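Local atomic coordinates of polysaccharide Lyase Family 6 (Bacteroides cellulosilyticus, PDB entry 6QPS), a protein that cleaves alginate, probably by beta-elimination, as a calcium-binding family 6 polysaccharide lyase specific for mannuronic acid. Residues I94-K108 with Y126-C140. Numbering follows the deposited sequence.
Sequences IYGEYLQLEDLLFYK and YASFCRMTRCVIDEC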
loop_
_atom_site.group_PDB
_atom_site.type_symbol
_atom_site.label_atom_id
_atom_site.label_comp_id
_atom_site.label_asym_id
_atom_site.label_seq_id
_atom_site.Cartn_x
_atom_site.Cartn_y
_atom_site.Cartn_z
ATOM N N ILE A 94 9.442 18.749 4.042
ATOM C CA ILE A 94 8.447 19.177 5.028
ATOM C C ILE A 94 8.949 18.718 6.394
ATOM O O ILE A 94 9.193 17.523 6.594
ATOM C CB ILE A 94 7.076 18.542 4.723
ATOM C CG1 ILE A 94 6.572 18.898 3.316
ATOM C CG2 ILE A 94 6.042 18.944 5.781
ATOM C CD1 ILE A 94 5.530 17.913 2.774
ATOM N N TYR A 95 9.100 19.644 7.338
ATOM C CA TYR A 95 9.637 19.280 8.644
ATOM C C TYR A 95 9.179 20.329 9.640
ATOM O O TYR A 95 9.132 21.514 9.322
ATOM C CB TYR A 95 11.173 19.133 8.622
ATOM C CG TYR A 95 11.937 20.291 7.994
ATOM C CD1 TYR A 95 12.076 20.380 6.616
ATOM C CD2 TYR A 95 12.518 21.285 8.766
ATOM C CE1 TYR A 95 12.753 21.413 6.035
ATOM C CE2 TYR A 95 13.204 22.334 8.181
ATOM C CZ TYR A 95 13.306 22.397 6.807
ATOM O OH TYR A 95 13.978 23.433 6.210
ATOM N N GLY A 96 8.896 19.889 10.862
ATOM C CA GLY A 96 8.231 20.734 11.836
ATOM C C GLY A 96 7.015 20.018 12.386
ATOM O O GLY A 96 6.988 18.786 12.375
ATOM N N GLU A 97 6.021 20.759 12.870
ATOM C CA GLU A 97 4.838 20.156 13.462
ATOM C C GLU A 97 3.577 20.819 12.922
ATOM O O GLU A 97 3.554 22.022 12.648
ATOM C CB GLU A 97 4.811 20.333 14.989
ATOM C CG GLU A 97 5.982 19.773 15.757
ATOM C CD GLU A 97 6.077 20.392 17.135
ATOM O OE1 GLU A 97 5.076 20.353 17.890
ATOM O OE2 GLU A 97 7.150 20.935 17.451
ATOM N N TYR A 98 2.507 20.038 12.845
ATOM C CA TYR A 98 1.184 20.537 12.468
ATOM C C TYR A 98 1.222 21.429 11.222
ATOM O O TYR A 98 0.662 22.530 11.193
ATOM C CB TYR A 98 0.491 21.219 13.655
ATOM C CG TYR A 98 0.167 20.244 14.780
ATOM C CD1 TYR A 98 -0.994 19.474 14.748
ATOM C CD2 TYR A 98 1.021 20.094 15.867
ATOM C CE1 TYR A 98 -1.292 18.590 15.782
ATOM C CE2 TYR A 98 0.726 19.191 16.900
ATOM C CZ TYR A 98 -0.426 18.448 16.827
ATOM O OH TYR A 98 -0.714 17.570 17.867
ATOM N N LEU A 99 1.851 20.916 10.165
ATOM C CA LEU A 99 1.874 21.545 8.847
ATOM C C LEU A 99 0.976 20.750 7.913
ATOM O O LEU A 99 0.925 19.516 8.010
ATOM C CB LEU A 99 3.302 21.549 8.296
ATOM C CG LEU A 99 4.378 22.096 9.230
ATOM C CD1 LEU A 99 5.747 21.971 8.562
ATOM C CD2 LEU A 99 4.078 23.519 9.613
ATOM N N GLN A 100 0.247 21.449 7.034
ATOM C CA GLN A 100 -0.747 20.801 6.180
ATOM C C GLN A 100 -0.672 21.346 4.762
ATOM O O GLN A 100 -0.655 22.566 4.561
ATOM C CB GLN A 100 -2.132 21.078 6.771
ATOM C CG GLN A 100 -3.284 20.279 6.258
ATOM C CD GLN A 100 -4.386 20.172 7.325
ATOM O OE1 GLN A 100 -4.136 19.727 8.451
ATOM N NE2 GLN A 100 -5.587 20.594 6.974
ATOM N N LEU A 101 -0.628 20.437 3.793
ATOM C CA LEU A 101 -0.807 20.760 2.384
ATOM C C LEU A 101 -2.203 20.330 1.965
ATOM O O LEU A 101 -2.607 19.194 2.248
ATOM C CB LEU A 101 0.187 19.967 1.537
ATOM C CG LEU A 101 1.641 20.434 1.503
ATOM C CD1 LEU A 101 2.314 20.220 2.818
ATOM C CD2 LEU A 101 2.384 19.706 0.382
ATOM N N GLU A 102 -2.905 21.204 1.239
ATOM C CA GLU A 102 -4.285 20.943 0.840
ATOM C C GLU A 102 -4.566 21.410 -0.584
ATOM O O GLU A 102 -4.235 22.538 -0.961
ATOM C CB GLU A 102 -5.312 21.699 1.715
ATOM C CG GLU A 102 -5.201 21.540 3.222
ATOM C CD GLU A 102 -6.220 22.415 3.964
ATOM O OE1 GLU A 102 -6.963 23.192 3.308
ATOM O OE2 GLU A 102 -6.252 22.349 5.205
ATOM N N ASP A 103 -5.295 20.594 -1.341
ATOM C CA ASP A 103 -5.917 21.025 -2.592
ATOM C C ASP A 103 -4.908 21.431 -3.671
ATOM O O ASP A 103 -5.242 22.222 -4.558
ATOM C CB ASP A 103 -6.925 22.151 -2.350
ATOM C CG ASP A 103 -8.170 21.676 -1.602
ATOM O OD1 ASP A 103 -8.598 20.519 -1.808
ATOM O OD2 ASP A 103 -8.740 22.471 -0.820
ATOM N N LEU A 104 -3.696 20.888 -3.635
ATOM C CA LEU A 104 -2.659 21.183 -4.618
ATOM C C LEU A 104 -2.636 20.118 -5.706
ATOM O O LEU A 104 -2.846 18.934 -5.430
ATOM C CB LEU A 104 -1.286 21.239 -3.942
ATOM C CG LEU A 104 -1.105 22.356 -2.906
ATOM C CD1 LEU A 104 0.241 22.210 -2.216
ATOM C CD2 LEU A 104 -1.246 23.752 -3.501
ATOM N N LEU A 105 -2.327 20.534 -6.931
ATOM C CA LEU A 105 -2.209 19.627 -8.064
ATOM C C LEU A 105 -0.766 19.591 -8.537
ATOM O O LEU A 105 -0.303 20.544 -9.178
ATOM C CB LEU A 105 -3.123 20.082 -9.192
ATOM C CG LEU A 105 -2.982 19.403 -10.552
ATOM C CD1 LEU A 105 -3.093 17.922 -10.519
ATOM C CD2 LEU A 105 -4.063 19.931 -11.514
ATOM N N PHE A 106 -0.079 18.483 -8.256
ATOM C CA PHE A 106 1.265 18.232 -8.761
ATOM C C PHE A 106 1.095 17.501 -10.091
ATOM O O PHE A 106 0.632 16.358 -10.121
ATOM C CB PHE A 106 2.108 17.424 -7.776
ATOM C CG PHE A 106 2.315 18.098 -6.427
ATOM C CD1 PHE A 106 1.413 17.931 -5.400
ATOM C CD2 PHE A 106 3.421 18.895 -6.198
ATOM C CE1 PHE A 106 1.608 18.550 -4.167
ATOM C CE2 PHE A 106 3.612 19.518 -4.963
ATOM C CZ PHE A 106 2.705 19.347 -3.959
ATOM N N TYR A 107 1.444 18.167 -11.190
ATOM C CA TYR A 107 1.218 17.656 -12.541
ATOM C C TYR A 107 2.479 17.902 -13.349
ATOM O O TYR A 107 2.892 19.054 -13.522
ATOM C CB TYR A 107 0.008 18.308 -13.216
ATOM C CG TYR A 107 -0.218 17.746 -14.613
ATOM C CD1 TYR A 107 -0.663 16.435 -14.792
ATOM C CD2 TYR A 107 0.051 18.495 -15.746
ATOM C CE1 TYR A 107 -0.844 15.904 -16.044
ATOM C CE2 TYR A 107 -0.121 17.961 -17.002
ATOM C CZ TYR A 107 -0.573 16.670 -17.147
ATOM O OH TYR A 107 -0.734 16.147 -18.407
ATOM N N LYS A 108 3.093 16.833 -13.847
ATOM C CA LYS A 108 4.330 16.941 -14.616
ATOM C C LYS A 108 5.378 17.753 -13.851
ATOM O O LYS A 108 6.089 18.589 -14.400
ATOM C CB LYS A 108 4.075 17.467 -16.035
ATOM C CG LYS A 108 3.337 16.422 -16.874
ATOM C CD LYS A 108 3.115 16.812 -18.339
ATOM C CE LYS A 108 2.520 15.601 -19.088
ATOM N NZ LYS A 108 2.214 15.809 -20.544
ATOM N N TYR A 126 12.518 15.839 11.550
ATOM C CA TYR A 126 11.367 15.222 10.912
ATOM C C TYR A 126 10.110 16.087 10.958
ATOM O O TYR A 126 9.966 16.987 11.784
ATOM C CB TYR A 126 11.007 13.869 11.577
ATOM C CG TYR A 126 12.156 12.929 11.858
ATOM C CD1 TYR A 126 12.916 12.389 10.836
ATOM C CD2 TYR A 126 12.461 12.565 13.138
ATOM C CE1 TYR A 126 13.975 11.522 11.104
ATOM C CE2 TYR A 126 13.503 11.716 13.410
ATOM C CZ TYR A 126 14.258 11.206 12.390
ATOM O OH TYR A 126 15.310 10.358 12.703
ATOM N N ALA A 127 9.173 15.763 10.074
ATOM C CA ALA A 127 7.787 16.182 10.242
ATOM C C ALA A 127 7.093 15.303 11.279
ATOM O O ALA A 127 7.249 14.077 11.279
ATOM C CB ALA A 127 7.038 16.044 8.914
ATOM N N SER A 128 6.272 15.918 12.128
ATOM C CA SER A 128 5.337 15.172 12.961
ATOM C C SER A 128 3.991 15.888 12.964
ATOM O O SER A 128 3.909 17.111 12.854
ATOM C CB SER A 128 5.852 14.951 14.382
ATOM O OG SER A 128 6.065 16.185 15.029
ATOM N N PHE A 129 2.925 15.106 13.042
ATOM C CA PHE A 129 1.562 15.638 13.023
ATOM C C PHE A 129 1.304 16.500 11.789
ATOM O O PHE A 129 0.558 17.477 11.837
ATOM C CB PHE A 129 1.218 16.388 14.314
ATOM C CG PHE A 129 1.148 15.499 15.510
ATOM C CD1 PHE A 129 2.226 15.389 16.352
ATOM C CD2 PHE A 129 0.005 14.751 15.775
ATOM C CE1 PHE A 129 2.171 14.550 17.464
ATOM C CE2 PHE A 129 -0.048 13.914 16.883
ATOM C CZ PHE A 129 1.034 13.823 17.713
ATOM N N CYS A 130 1.935 16.162 10.673
ATOM C CA CYS A 130 1.760 16.866 9.410
ATOM C C CYS A 130 0.853 16.039 8.503
ATOM O O CYS A 130 0.670 14.839 8.704
ATOM C CB CYS A 130 3.117 17.121 8.759
ATOM S SG CYS A 130 4.153 18.318 9.674
ATOM N N ARG A 131 0.259 16.702 7.509
ATOM C CA ARG A 131 -0.811 16.086 6.736
ATOM C C ARG A 131 -0.803 16.590 5.301
ATOM O O ARG A 131 -0.619 17.780 5.059
ATOM C CB ARG A 131 -2.159 16.414 7.372
ATOM C CG ARG A 131 -3.369 15.843 6.656
ATOM C CD ARG A 131 -4.626 16.174 7.445
ATOM N NE ARG A 131 -5.829 15.681 6.791
ATOM C CZ ARG A 131 -7.066 16.071 7.074
ATOM N NH1 ARG A 131 -7.279 16.979 8.024
ATOM N NH2 ARG A 131 -8.087 15.557 6.416
ATOM N N MET A 132 -0.964 15.667 4.349
ATOM C CA MET A 132 -1.230 16.008 2.954
ATOM C C MET A 132 -2.622 15.482 2.628
ATOM O O MET A 132 -2.859 14.273 2.713
ATOM C CB MET A 132 -0.163 15.392 2.042
ATOM C CG MET A 132 -0.437 15.555 0.581
ATOM S SD MET A 132 0.627 14.495 -0.463
ATOM C CE MET A 132 2.217 15.146 -0.096
ATOM N N THR A 133 -3.543 16.384 2.267
ATOM C CA THR A 133 -4.942 16.027 2.073
ATOM C C THR A 133 -5.491 16.663 0.800
ATOM O O THR A 133 -5.192 17.821 0.478
ATOM C CB THR A 133 -5.778 16.377 3.316
ATOM O OG1 THR A 133 -7.093 15.859 3.150
ATOM C CG2 THR A 133 -5.869 17.887 3.556
ATOM N N ARG A 134 -6.293 15.890 0.067
ATOM C CA ARG A 134 -6.979 16.394 -1.124
ATOM C C ARG A 134 -5.999 16.950 -2.150
ATOM O O ARG A 134 -6.301 17.919 -2.850
ATOM C CB ARG A 134 -8.037 17.446 -0.785
ATOM C CG ARG A 134 -8.998 17.027 0.305
ATOM C CD ARG A 134 -10.130 18.030 0.486
ATOM N NE ARG A 134 -9.665 19.404 0.680
ATOM C CZ ARG A 134 -9.456 19.980 1.856
ATOM N NH1 ARG A 134 -9.643 19.309 2.982
ATOM N NH2 ARG A 134 -9.047 21.241 1.908
ATOM N N CYS A 135 -4.848 16.299 -2.284
ATOM C CA CYS A 135 -3.852 16.650 -3.291
ATOM C C CYS A 135 -3.812 15.583 -4.377
ATOM O O CYS A 135 -4.219 14.435 -4.175
ATOM C CB CYS A 135 -2.463 16.798 -2.661
ATOM S SG CYS A 135 -2.319 18.241 -1.586
ATOM N N VAL A 136 -3.322 15.978 -5.550
ATOM C CA VAL A 136 -3.114 15.075 -6.668
ATOM C C VAL A 136 -1.633 15.055 -7.027
ATOM O O VAL A 136 -0.973 16.102 -7.052
ATOM C CB VAL A 136 -3.950 15.536 -7.881
ATOM C CG1 VAL A 136 -3.538 14.781 -9.148
ATOM C CG2 VAL A 136 -5.450 15.380 -7.652
ATOM N N ILE A 137 -1.125 13.861 -7.329
ATOM C CA ILE A 137 0.151 13.692 -8.019
ATOM C C ILE A 137 -0.134 12.849 -9.259
ATOM O O ILE A 137 -0.508 11.668 -9.156
ATOM C CB ILE A 137 1.209 13.017 -7.137
ATOM C CG1 ILE A 137 1.416 13.772 -5.823
ATOM C CG2 ILE A 137 2.544 12.925 -7.907
ATOM C CD1 ILE A 137 2.494 13.167 -4.886
ATOM N N ASP A 138 0.026 13.451 -10.442
ATOM C CA ASP A 138 -0.303 12.802 -11.711
ATOM C C ASP A 138 0.804 13.095 -12.716
ATOM O O ASP A 138 1.228 14.249 -12.850
ATOM C CB ASP A 138 -1.651 13.319 -12.252
ATOM C CG ASP A 138 -2.119 12.579 -13.508
ATOM O OD1 ASP A 138 -1.760 11.415 -13.718
ATOM O OD2 ASP A 138 -2.850 13.176 -14.329
ATOM N N GLU A 139 1.297 12.045 -13.386
ATOM C CA GLU A 139 2.262 12.200 -14.490
ATOM C C GLU A 139 3.546 12.907 -14.046
ATOM O O GLU A 139 4.165 13.633 -14.827
ATOM C CB GLU A 139 1.649 12.935 -15.692
ATOM C CG GLU A 139 0.424 12.280 -16.299
ATOM C CD GLU A 139 0.738 11.074 -17.168
ATOM O OE1 GLU A 139 1.928 10.712 -17.315
ATOM O OE2 GLU A 139 -0.222 10.478 -17.721
ATOM N N CYS A 140 3.988 12.682 -12.804
ATOM C CA CYS A 140 5.139 13.409 -12.259
ATOM C C CYS A 140 6.422 12.616 -12.513
ATOM O O CYS A 140 7.072 12.088 -11.602
ATOM C CB CYS A 140 4.915 13.726 -10.786
ATOM S SG CYS A 140 3.822 15.167 -10.509
HETATM O O HOH W 1 -5.932 18.230 10.123
HETATM O O HOH W 2 -1.717 18.992 10.471
HETATM O O HOH W 3 -9.072 21.345 5.282
#
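Phe106 CD1 packs against Ile137 CG1 (4.2 Å), and Leu101 pairs in register with Met132, in successive coils of a right-handed parallel beta-helix, the fold of this lyase family. Strands 99-102 and 131-133 run parallel, their axes 4.8 Å apart, joined by a ladder of backbone hydrogen bonds that includes Leu101 N to Arg131 O. Strands 105-107 and 136-138 repeat the pattern beyond a short break at Asp103-Leu104 and Arg134-Cys135. The inward face is apolar and tight: Leu99 CB lies 3.6 Å from Cys130 SG, which also accepts a hydrogen bond from Leu99 N, while Ile117 touches Phe106 and Met132.

Outside, Leu105 CD1 and Val136 CG1 are tight at 3.5 Å, but the part bearing Gln100, Glu102, Arg131 and Thr133 is polar and watered. One water links Gln100 OE1 to Arg131 NH1; Asp167 takes Arg131 NE. At the break between the strands, Arg134 folds back at chi3 (-53°) and grips Asp103 side-on, NE to OD1 at 2.9 Å and NH2 to OD2 at 3.0 Å; its NH2 also reaches Glu102 OE1 at 3.2 Å in a weak salt-bridging bond. Replacing Arg134 by an alanine would probably leave both carboxylates without this shared cation. In the turns just before strands 99-102 and 131-133, Phe129 CB sits over the Tyr98 ring, 3.6 Å from its centroid, and Tyr98 OH rides over the Phe129 ring's rim.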